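Local coordinates for XPF endonuclease (Aeropyrum pernix, PDB 2BGW), which probably cuts branched DNA at junctions of single and double strand, as a magnesium-dependent, structure-specific nuclease of the XPF family, at residues Q165-I170 against K211-T216; Y43-S48 against L128-L133. One frame throughout, in Å; residues are numbered along the deposited sequence.

Interaction 1: residues Q165-I170 against K211-T216; sequences QSFPGI and KKILMT. With nucleotides of chain C.
Phe-167 and Pro-168 pack on Ile-213 and Leu-214 with their side chains while the same short loop holds a DNA phosphate with its backbone. The loop is the hairpin of a helix-hairpin-helix motif, between helices 155-165 and 172-182, and it closes against the last turn of helix 204-215, so that the loop of the first motif packs on the last helix of the domain. The contact is wholly apolar. Pro-168 and Ile-213 reach toward each other tip to tip, with Ile-213 CD1 3.8 Å from Pro-168 CD. Beside them, Phe-167 CG stands anti to its own carbonyl carbon (chi1 -81°), which swings the ring out to the helix. The side chains of Phe-167 and Leu-214 cross at about a right angle, with Leu-214 CD2 near the plane at the ring edge, 4.1 Å from Phe-167 CZ. Ile-213 CG2 approaches the same ring obliquely, 4.3 Å from Phe-167 CE2. Ile-210 of the same helix also touches the Phe-167 side chain, and the second subunit packs its Ile-163 on Phe-167 and its Trp-159 on Pro-168. Just past the end of the helix, Thr-216 OG1 turns back to Lys-212 O at 3.1 Å and shares it with Thr-216 N, the two donors on opposite faces of the carbonyl plane. In the hairpin, Gly-169 N donates to OP1 of nucleotide DG14 of chain C at 3.0 Å, with an N-H...O angle of 149°.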
ATOM      1  N   GLN A 165      -8.100  12.170  -6.920  1.00 42.16           N
ATOM      2  CA  GLN A 165      -7.853  10.871  -7.637  1.00 42.52           C
ATOM      3  C   GLN A 165      -9.119  10.270  -8.286  1.00 42.37           C
ATOM      4  O   GLN A 165      -9.053   9.562  -9.308  1.00 41.99           O
ATOM      5  CB  GLN A 165      -7.219   9.819  -6.716  1.00 43.38           C
ATOM      6  CG  GLN A 165      -5.685   9.578  -6.840  1.00 46.20           C
ATOM      7  CD  GLN A 165      -4.953   9.772  -5.469  1.00 49.74           C
ATOM      8  OE1 GLN A 165      -4.977   8.894  -4.602  1.00 50.97           O
ATOM      9  NE2 GLN A 165      -4.338  10.950  -5.274  1.00 49.90           N
ATOM     10  N   SER A 166     -10.265  10.578  -7.690  1.00 41.96           N
ATOM     11  CA  SER A 166     -11.535  10.092  -8.179  1.00 42.29           C
ATOM     12  C   SER A 166     -11.914  10.643  -9.560  1.00 42.12           C
ATOM     13  O   SER A 166     -12.825  10.143 -10.191  1.00 42.42           O
ATOM     14  CB  SER A 166     -12.639  10.352  -7.149  1.00 42.49           C
ATOM     15  OG  SER A 166     -12.922  11.741  -7.031  1.00 44.42           O
ATOM     16  N   PHE A 167     -11.216  11.666 -10.032  1.00 42.18           N
ATOM     17  CA  PHE A 167     -11.452  12.190 -11.371  1.00 41.78           C
ATOM     18  C   PHE A 167     -10.795  11.310 -12.418  1.00 42.34           C
ATOM     19  O   PHE A 167      -9.754  10.669 -12.158  1.00 42.97           O
ATOM     20  CB  PHE A 167     -10.904  13.605 -11.502  1.00 41.48           C
ATOM     21  CG  PHE A 167     -11.819  14.682 -10.947  1.00 41.42           C
ATOM     22  CD1 PHE A 167     -11.966  14.865  -9.561  1.00 41.49           C
ATOM     23  CD2 PHE A 167     -12.510  15.534 -11.807  1.00 41.19           C
ATOM     24  CE1 PHE A 167     -12.798  15.862  -9.044  1.00 40.42           C
ATOM     25  CE2 PHE A 167     -13.346  16.547 -11.302  1.00 40.85           C
ATOM     26  CZ  PHE A 167     -13.485  16.706  -9.922  1.00 41.88           C
ATOM     27  N   PRO A 168     -11.396  11.264 -13.619  1.00 42.56           N
ATOM     28  CA  PRO A 168     -10.769  10.581 -14.735  1.00 42.32           C
ATOM     29  C   PRO A 168      -9.491  11.330 -15.069  1.00 41.95           C
ATOM     30  O   PRO A 168      -9.450  12.527 -14.856  1.00 42.47           O
ATOM     31  CB  PRO A 168     -11.786  10.765 -15.854  1.00 42.41           C
ATOM     32  CG  PRO A 168     -13.069  11.032 -15.153  1.00 42.84           C
ATOM     33  CD  PRO A 168     -12.688  11.852 -14.008  1.00 42.79           C
ATOM     34  N   GLY A 169      -8.464  10.641 -15.561  1.00 41.34           N
ATOM     35  CA  GLY A 169      -7.193  11.275 -15.896  1.00 40.76           C
ATOM     36  C   GLY A 169      -6.365  11.653 -14.677  1.00 40.84           C
ATOM     37  O   GLY A 169      -5.141  11.728 -14.751  1.00 41.02           O
ATOM     38  N   ILE A 170      -7.016  11.900 -13.547  1.00 40.74           N
ATOM     39  CA  ILE A 170      -6.289  12.278 -12.340  1.00 41.09           C
ATOM     40  C   ILE A 170      -5.907  11.078 -11.441  1.00 41.33           C
ATOM     41  O   ILE A 170      -6.775  10.454 -10.778  1.00 41.06           O
ATOM     42  CB  ILE A 170      -7.056  13.333 -11.533  1.00 41.11           C
ATOM     43  CG1 ILE A 170      -7.329  14.553 -12.412  1.00 41.25           C
ATOM     44  CG2 ILE A 170      -6.274  13.713 -10.287  1.00 40.62           C
ATOM     45  CD1 ILE A 170      -8.105  15.655 -11.690  1.00 42.69           C
ATOM     46  N   LYS A 211     -13.418  19.902 -16.444  1.00 46.84           N
ATOM     47  CA  LYS A 211     -14.296  21.055 -16.489  1.00 45.92           C
ATOM     48  C   LYS A 211     -15.728  20.597 -16.728  1.00 45.31           C
ATOM     49  O   LYS A 211     -16.600  20.905 -15.919  1.00 45.17           O
ATOM     50  CB  LYS A 211     -13.833  22.056 -17.550  1.00 45.94           C
ATOM     51  CG  LYS A 211     -12.664  22.945 -17.101  1.00 46.90           C
ATOM     52  CD  LYS A 211     -13.064  24.358 -16.502  1.00 48.32           C
ATOM     53  CE  LYS A 211     -14.387  24.398 -15.719  1.00 46.57           C
ATOM     54  NZ  LYS A 211     -14.266  25.232 -14.516  1.00 44.88           N
ATOM     55  N   LYS A 212     -15.956  19.814 -17.789  1.00 44.60           N
ATOM     56  CA  LYS A 212     -17.303  19.365 -18.118  1.00 44.12           C
ATOM     57  C   LYS A 212     -17.916  18.709 -16.893  1.00 44.01           C
ATOM     58  O   LYS A 212     -19.078  18.964 -16.595  1.00 44.65           O
ATOM     59  CB  LYS A 212     -17.362  18.452 -19.354  1.00 43.61           C
ATOM     60  N   ILE A 213     -17.146  17.916 -16.144  1.00 43.61           N
ATOM     61  CA  ILE A 213     -17.702  17.297 -14.926  1.00 43.25           C
ATOM     62  C   ILE A 213     -18.038  18.317 -13.824  1.00 43.22           C
ATOM     63  O   ILE A 213     -19.049  18.197 -13.136  1.00 42.85           O
ATOM     64  CB  ILE A 213     -16.788  16.226 -14.351  1.00 43.06           C
ATOM     65  CG1 ILE A 213     -16.816  14.993 -15.231  1.00 43.37           C
ATOM     66  CG2 ILE A 213     -17.250  15.839 -12.949  1.00 42.66           C
ATOM     67  CD1 ILE A 213     -15.613  14.111 -15.044  1.00 45.63           C
ATOM     68  N   LEU A 214     -17.180  19.314 -13.673  1.00 43.09           N
ATOM     69  CA  LEU A 214     -17.330  20.286 -12.634  1.00 43.44           C
ATOM     70  C   LEU A 214     -18.561  21.137 -12.850  1.00 44.56           C
ATOM     71  O   LEU A 214     -19.136  21.650 -11.889  1.00 44.53           O
ATOM     72  CB  LEU A 214     -16.099  21.174 -12.615  1.00 43.31           C
ATOM     73  CG  LEU A 214     -14.850  20.575 -11.981  1.00 42.86           C
ATOM     74  CD1 LEU A 214     -13.634  21.391 -12.334  1.00 42.38           C
ATOM     75  CD2 LEU A 214     -15.027  20.478 -10.462  1.00 42.30           C
ATOM     76  N   MET A 215     -18.978  21.264 -14.112  1.00 45.92           N
ATOM     77  CA  MET A 215     -19.975  22.274 -14.524  1.00 47.49           C
ATOM     78  C   MET A 215     -21.295  21.754 -15.067  1.00 46.56           C
ATOM     79  O   MET A 215     -22.315  22.401 -14.891  1.00 47.23           O
ATOM     80  CB  MET A 215     -19.391  23.223 -15.556  1.00 46.90           C
ATOM     81  CG  MET A 215     -18.065  23.804 -15.151  1.00 49.38           C
ATOM     82  SD  MET A 215     -17.854  25.500 -15.723  1.00 53.19           S
ATOM     83  CE  MET A 215     -19.191  26.371 -14.826  1.00 54.21           C
ATOM     84  N   THR A 216     -21.303  20.614 -15.738  1.00 46.09           N
ATOM     85  CA  THR A 216     -22.546  20.138 -16.323  1.00 45.43           C
ATOM     86  C   THR A 216     -23.662  19.929 -15.281  1.00 45.17           C
ATOM     87  O   THR A 216     -23.541  19.086 -14.421  1.00 44.66           O
ATOM     88  CB  THR A 216     -22.317  18.898 -17.180  1.00 45.32           C
ATOM     89  OG1 THR A 216     -21.623  19.282 -18.374  1.00 44.19           O
ATOM     90  CG2 THR A 216     -23.641  18.285 -17.567  1.00 46.39           C
TER
ATOM     91  P    DG C  14      -7.448   7.462 -13.909  1.00 42.16           P
ATOM     92  OP1  DG C  14      -8.464   7.724 -14.955  1.00 42.48           O
ATOM     93  OP2  DG C  14      -7.576   8.175 -12.592  1.00 41.08           O
ATOM     94  O5'  DG C  14      -7.408   5.884 -13.743  1.00 41.99           O
ATOM     95  C5'  DG C  14      -7.151   5.109 -14.904  1.00 42.57           C
ATOM     96  C4'  DG C  14      -7.204   3.627 -14.587  1.00 43.83           C
ATOM     97  O4'  DG C  14      -5.853   3.172 -14.285  1.00 44.65           O
ATOM     98  C3'  DG C  14      -8.067   3.227 -13.399  1.00 43.59           C
ATOM     99  O3'  DG C  14      -8.715   2.009 -13.764  1.00 45.62           O
ATOM    100  C2'  DG C  14      -7.043   3.111 -12.250  1.00 43.00           C
ATOM    101  C1'  DG C  14      -5.829   2.557 -13.002  1.00 42.64           C
ATOM    102  N9   DG C  14      -4.477   2.714 -12.440  1.00 41.49           N
ATOM    103  C8   DG C  14      -4.021   3.634 -11.537  1.00 41.22           C
ATOM    104  N7   DG C  14      -2.753   3.493 -11.236  1.00 40.74           N
ATOM    105  C5   DG C  14      -2.332   2.411 -11.989  1.00 41.35           C
ATOM    106  C6   DG C  14      -1.058   1.776 -12.088  1.00 42.29           C
ATOM    107  O6   DG C  14       0.017   2.032 -11.520  1.00 42.27           O
ATOM    108  N1   DG C  14      -1.057   0.698 -12.961  1.00 41.73           N
ATOM    109  C2   DG C  14      -2.147   0.282 -13.653  1.00 41.55           C
ATOM    110  N2   DG C  14      -1.900  -0.767 -14.437  1.00 41.83           N
ATOM    111  N3   DG C  14      -3.349   0.848 -13.581  1.00 41.84           N
ATOM    112  C4   DG C  14      -3.380   1.915 -12.732  1.00 41.55           C
ATOM    113  P    DT C  13      -1.131  10.061 -12.472  1.00 47.56           P
ATOM    114  OP1  DT C  13      -1.824  11.277 -11.974  1.00 48.08           O
ATOM    115  OP2  DT C  13      -0.368   9.264 -11.492  1.00 47.28           O
ATOM    116  O5'  DT C  13      -2.129   9.083 -13.265  1.00 46.15           O
ATOM    117  C5'  DT C  13      -2.929   9.514 -14.377  1.00 43.77           C
ATOM    118  C4'  DT C  13      -3.833   8.389 -14.882  1.00 42.36           C
ATOM    119  O4'  DT C  13      -3.101   7.191 -15.301  1.00 41.84           O
ATOM    120  C3'  DT C  13      -4.841   7.887 -13.865  1.00 41.15           C
ATOM    121  O3'  DT C  13      -6.019   7.676 -14.603  1.00 40.27           O
ATOM    122  C2'  DT C  13      -4.181   6.612 -13.295  1.00 40.51           C
ATOM    123  C1'  DT C  13      -3.437   6.046 -14.506  1.00 39.71           C
ATOM    124  N1   DT C  13      -2.128   5.259 -14.364  1.00 38.92           N
ATOM    125  C2   DT C  13      -1.923   4.080 -15.075  1.00 38.80           C
ATOM    126  O2   DT C  13      -2.740   3.557 -15.799  1.00 39.37           O
ATOM    127  N3   DT C  13      -0.710   3.472 -14.925  1.00 37.21           N
ATOM    128  C4   DT C  13       0.349   3.908 -14.173  1.00 38.01           C
ATOM    129  O4   DT C  13       1.405   3.271 -14.130  1.00 39.35           O
ATOM    130  C5   DT C  13       0.108   5.132 -13.442  1.00 37.59           C
ATOM    131  C7   DT C  13       1.034   5.538 -12.337  1.00 33.91           C
ATOM    132  C6   DT C  13      -1.092   5.737 -13.585  1.00 38.66           C
TER

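Interaction 2: residues Y43-S48 against L128-L133; sequences YLVSDS and LVIESL
Strand 43-46 of the nuclease sheet packs against helix 123-137, and Tyr-43, Val-45, Ile-130 and Leu-133 fill the space between them. The closest feature is a CH-pi contact: Ile-130 CD1 sits over the centre of the Tyr-43 ring, 3.6 Å from its centroid and only 11° off the ring normal. Ile-130 CG1 is anti to the carbonyl carbon (chi1 -71°) and the chain runs on extended through chi2, which carries the CD1 methyl out over the ring, the two side chains crossing at about a right angle. Ile-130 CG2 faces Val-45, 4.2 Å from Val-45 CG2. Val-45 CG1 lies against the helix backbone itself, 3.8 Å from Leu-133 C, and 4.1 Å from Leu-133 CB. This is the sheet-helix core of the ERCC4 domain, a PD-(D/E)XK-type nuclease fold, with strand and helix axes 8.9 Å apart and 32° from parallel. Helix 22-28 packs on Tyr-43 through Val-22, Pro-23 and Leu-26, while strand 81-87 meets the helix side through Ile-85 on Ile-130 and Phe-83 on Leu-133. The phenol hydroxyl of Tyr-43 is hydrogen-bonded to Glu-17 OE2, which ties down the far end of a ring that carries the isoleucine methyl on one face. A leucine in place of Tyr-43 would probably leave the Glu-17 carboxylate without this partner and the Ile-130 methyl without an aromatic face to rest on. Tyr-43 also neighbours the metal site: its side chain lies about 4 Å from those of Asp-42 and Arg-53, and about 7 Å from the bound magnesium ion.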
ATOM      1  N   TYR A  43      -2.879   2.707   8.708  1.00 29.20           N
ATOM      2  CA  TYR A  43      -1.816   3.571   9.165  1.00 28.41           C
ATOM      3  C   TYR A  43      -1.240   4.361   8.020  1.00 28.14           C
ATOM      4  O   TYR A  43      -0.811   3.781   7.035  1.00 27.65           O
ATOM      5  CB  TYR A  43      -0.714   2.760   9.833  1.00 28.20           C
ATOM      6  CG  TYR A  43      -1.150   2.139  11.103  1.00 27.73           C
ATOM      7  CD1 TYR A  43      -1.728   0.876  11.108  1.00 29.17           C
ATOM      8  CD2 TYR A  43      -1.017   2.801  12.298  1.00 26.97           C
ATOM      9  CE1 TYR A  43      -2.155   0.281  12.276  1.00 27.64           C
ATOM     10  CE2 TYR A  43      -1.430   2.221  13.478  1.00 27.72           C
ATOM     11  CZ  TYR A  43      -2.004   0.958  13.449  1.00 28.32           C
ATOM     12  OH  TYR A  43      -2.435   0.362  14.596  1.00 29.60           O
ATOM     13  N   LEU A  44      -1.238   5.683   8.160  1.00 27.99           N
ATOM     14  CA  LEU A  44      -0.524   6.542   7.240  1.00 28.16           C
ATOM     15  C   LEU A  44       0.915   6.761   7.740  1.00 29.12           C
ATOM     16  O   LEU A  44       1.159   7.389   8.772  1.00 29.77           O
ATOM     17  CB  LEU A  44      -1.277   7.870   7.034  1.00 27.45           C
ATOM     18  CG  LEU A  44      -0.607   8.808   6.016  1.00 26.63           C
ATOM     19  CD1 LEU A  44      -0.773   8.341   4.577  1.00 25.62           C
ATOM     20  CD2 LEU A  44      -1.073  10.208   6.170  1.00 24.96           C
ATOM     21  N   VAL A  45       1.875   6.278   6.979  1.00 30.14           N
ATOM     22  CA  VAL A  45       3.255   6.228   7.430  1.00 31.50           C
ATOM     23  C   VAL A  45       4.145   7.383   6.921  1.00 32.57           C
ATOM     24  O   VAL A  45       4.929   7.937   7.661  1.00 33.31           O
ATOM     25  CB  VAL A  45       3.842   4.852   7.082  1.00 31.28           C
ATOM     26  CG1 VAL A  45       5.334   4.842   7.231  1.00 32.03           C
ATOM     27  CG2 VAL A  45       3.225   3.839   7.972  1.00 30.75           C
ATOM     28  N   SER A  46       4.034   7.735   5.659  1.00 33.57           N
ATOM     29  CA  SER A  46       4.777   8.832   5.114  1.00 34.84           C
ATOM     30  C   SER A  46       3.831   9.291   4.034  1.00 36.33           C
ATOM     31  O   SER A  46       2.758   8.715   3.902  1.00 36.56           O
ATOM     32  CB  SER A  46       6.109   8.338   4.552  1.00 34.59           C
ATOM     33  OG  SER A  46       5.982   7.780   3.253  1.00 34.35           O
ATOM     34  N   ASP A  47       4.187  10.311   3.250  1.00 38.73           N
ATOM     35  CA  ASP A  47       3.209  10.859   2.289  1.00 38.95           C
ATOM     36  C   ASP A  47       2.780   9.847   1.228  1.00 38.35           C
ATOM     37  O   ASP A  47       1.741   9.996   0.606  1.00 38.66           O
ATOM     38  CB  ASP A  47       3.633  12.199   1.652  1.00 39.76           C
ATOM     39  CG  ASP A  47       2.452  12.876   0.873  1.00 42.10           C
ATOM     40  OD1 ASP A  47       1.492  13.397   1.534  1.00 46.42           O
ATOM     41  OD2 ASP A  47       2.456  12.843  -0.404  1.00 46.15           O
ATOM     42  N   SER A  48       3.557   8.797   1.046  1.00 37.88           N
ATOM     43  CA  SER A  48       3.272   7.870  -0.035  1.00 37.57           C
ATOM     44  C   SER A  48       3.371   6.407   0.378  1.00 36.19           C
ATOM     45  O   SER A  48       3.479   5.524  -0.486  1.00 36.34           O
ATOM     46  CB  SER A  48       4.244   8.146  -1.162  1.00 38.30           C
ATOM     47  OG  SER A  48       5.522   8.350  -0.595  1.00 40.87           O
ATOM     48  N   LEU A 128       6.389  -2.636  15.640  1.00 26.23           N
ATOM     49  CA  LEU A 128       7.781  -2.447  15.277  1.00 26.65           C
ATOM     50  C   LEU A 128       7.968  -2.159  13.784  1.00 27.01           C
ATOM     51  O   LEU A 128       8.720  -1.265  13.407  1.00 27.32           O
ATOM     52  CB  LEU A 128       8.633  -3.634  15.730  1.00 26.43           C
ATOM     53  CG  LEU A 128       8.716  -3.738  17.257  1.00 26.24           C
ATOM     54  CD1 LEU A 128       8.993  -5.158  17.716  1.00 26.24           C
ATOM     55  CD2 LEU A 128       9.760  -2.781  17.797  1.00 25.54           C
ATOM     56  N   VAL A 129       7.276  -2.907  12.941  1.00 27.00           N
ATOM     57  CA  VAL A 129       7.424  -2.772  11.503  1.00 27.19           C
ATOM     58  C   VAL A 129       6.923  -1.407  11.082  1.00 27.79           C
ATOM     59  O   VAL A 129       7.536  -0.730  10.252  1.00 27.87           O
ATOM     60  CB  VAL A 129       6.633  -3.886  10.781  1.00 27.28           C
ATOM     61  CG1 VAL A 129       6.658  -3.729   9.282  1.00 26.31           C
ATOM     62  CG2 VAL A 129       7.218  -5.202  11.144  1.00 26.95           C
ATOM     63  N   ILE A 130       5.805  -0.984  11.661  1.00 28.26           N
ATOM     64  CA  ILE A 130       5.268   0.330  11.311  1.00 28.27           C
ATOM     65  C   ILE A 130       6.284   1.385  11.722  1.00 28.47           C
ATOM     66  O   ILE A 130       6.605   2.277  10.956  1.00 28.43           O
ATOM     67  CB  ILE A 130       3.899   0.624  11.965  1.00 27.95           C
ATOM     68  CG1 ILE A 130       2.806  -0.236  11.316  1.00 26.60           C
ATOM     69  CG2 ILE A 130       3.566   2.121  11.818  1.00 27.95           C
ATOM     70  CD1 ILE A 130       1.535  -0.308  12.117  1.00 24.19           C
ATOM     71  N   GLU A 131       6.804   1.256  12.937  1.00 28.56           N
ATOM     72  CA  GLU A 131       7.725   2.248  13.470  1.00 28.32           C
ATOM     73  C   GLU A 131       9.016   2.349  12.646  1.00 27.54           C
ATOM     74  O   GLU A 131       9.554   3.422  12.469  1.00 27.51           O
ATOM     75  CB  GLU A 131       8.001   1.924  14.929  1.00 28.27           C
ATOM     76  CG  GLU A 131       8.794   2.942  15.647  1.00 30.78           C
ATOM     77  CD  GLU A 131      10.205   2.535  15.801  1.00 34.24           C
ATOM     78  OE1 GLU A 131      10.441   1.347  15.960  1.00 38.76           O
ATOM     79  OE2 GLU A 131      11.100   3.387  15.775  1.00 38.02           O
ATOM     80  N   SER A 132       9.483   1.227  12.120  1.00 26.57           N
ATOM     81  CA  SER A 132      10.705   1.195  11.353  1.00 25.56           C
ATOM     82  C   SER A 132      10.500   1.823   9.986  1.00 25.11           C
ATOM     83  O   SER A 132      11.356   2.539   9.491  1.00 25.06           O
ATOM     84  CB  SER A 132      11.176  -0.251  11.217  1.00 25.74           C
ATOM     85  OG  SER A 132      11.889  -0.672  12.371  1.00 26.45           O
ATOM     86  N   LEU A 133       9.350   1.536   9.379  1.00 24.54           N
ATOM     87  CA  LEU A 133       8.960   2.110   8.123  1.00 23.53           C
ATOM     88  C   LEU A 133       8.848   3.632   8.223  1.00 23.90           C
ATOM     89  O   LEU A 133       9.402   4.357   7.393  1.00 24.09           O
ATOM     90  CB  LEU A 133       7.644   1.514   7.687  1.00 22.81           C
ATOM     91  CG  LEU A 133       7.676   0.110   7.112  1.00 23.04           C
ATOM     92  CD1 LEU A 133       6.256  -0.382   7.027  1.00 22.40           C
ATOM     93  CD2 LEU A 133       8.371   0.003   5.735  1.00 20.72           C
TER

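How the interactions relate
The two contacts belong to different domains and follow one another along the chain, interaction 2 in the nuclease core and interaction 1 in the helix-hairpin-helix domain. Their centres are 31 Å apart, on opposite sides of the chain's centre; their nearest atoms come to about 9 Å without touching. The DNA separates their roles: residues 165-170 bind its backbone directly, whereas interaction 2 stays about 9 Å from the nucleic acid at its nearest atom and borders the magnesium site instead. Interaction 1 thus includes the loop that meets the DNA, while interaction 2 packs the sheet next to residues that bind the metal. Both also touch the second subunit, consistent with dimerisation through each domain.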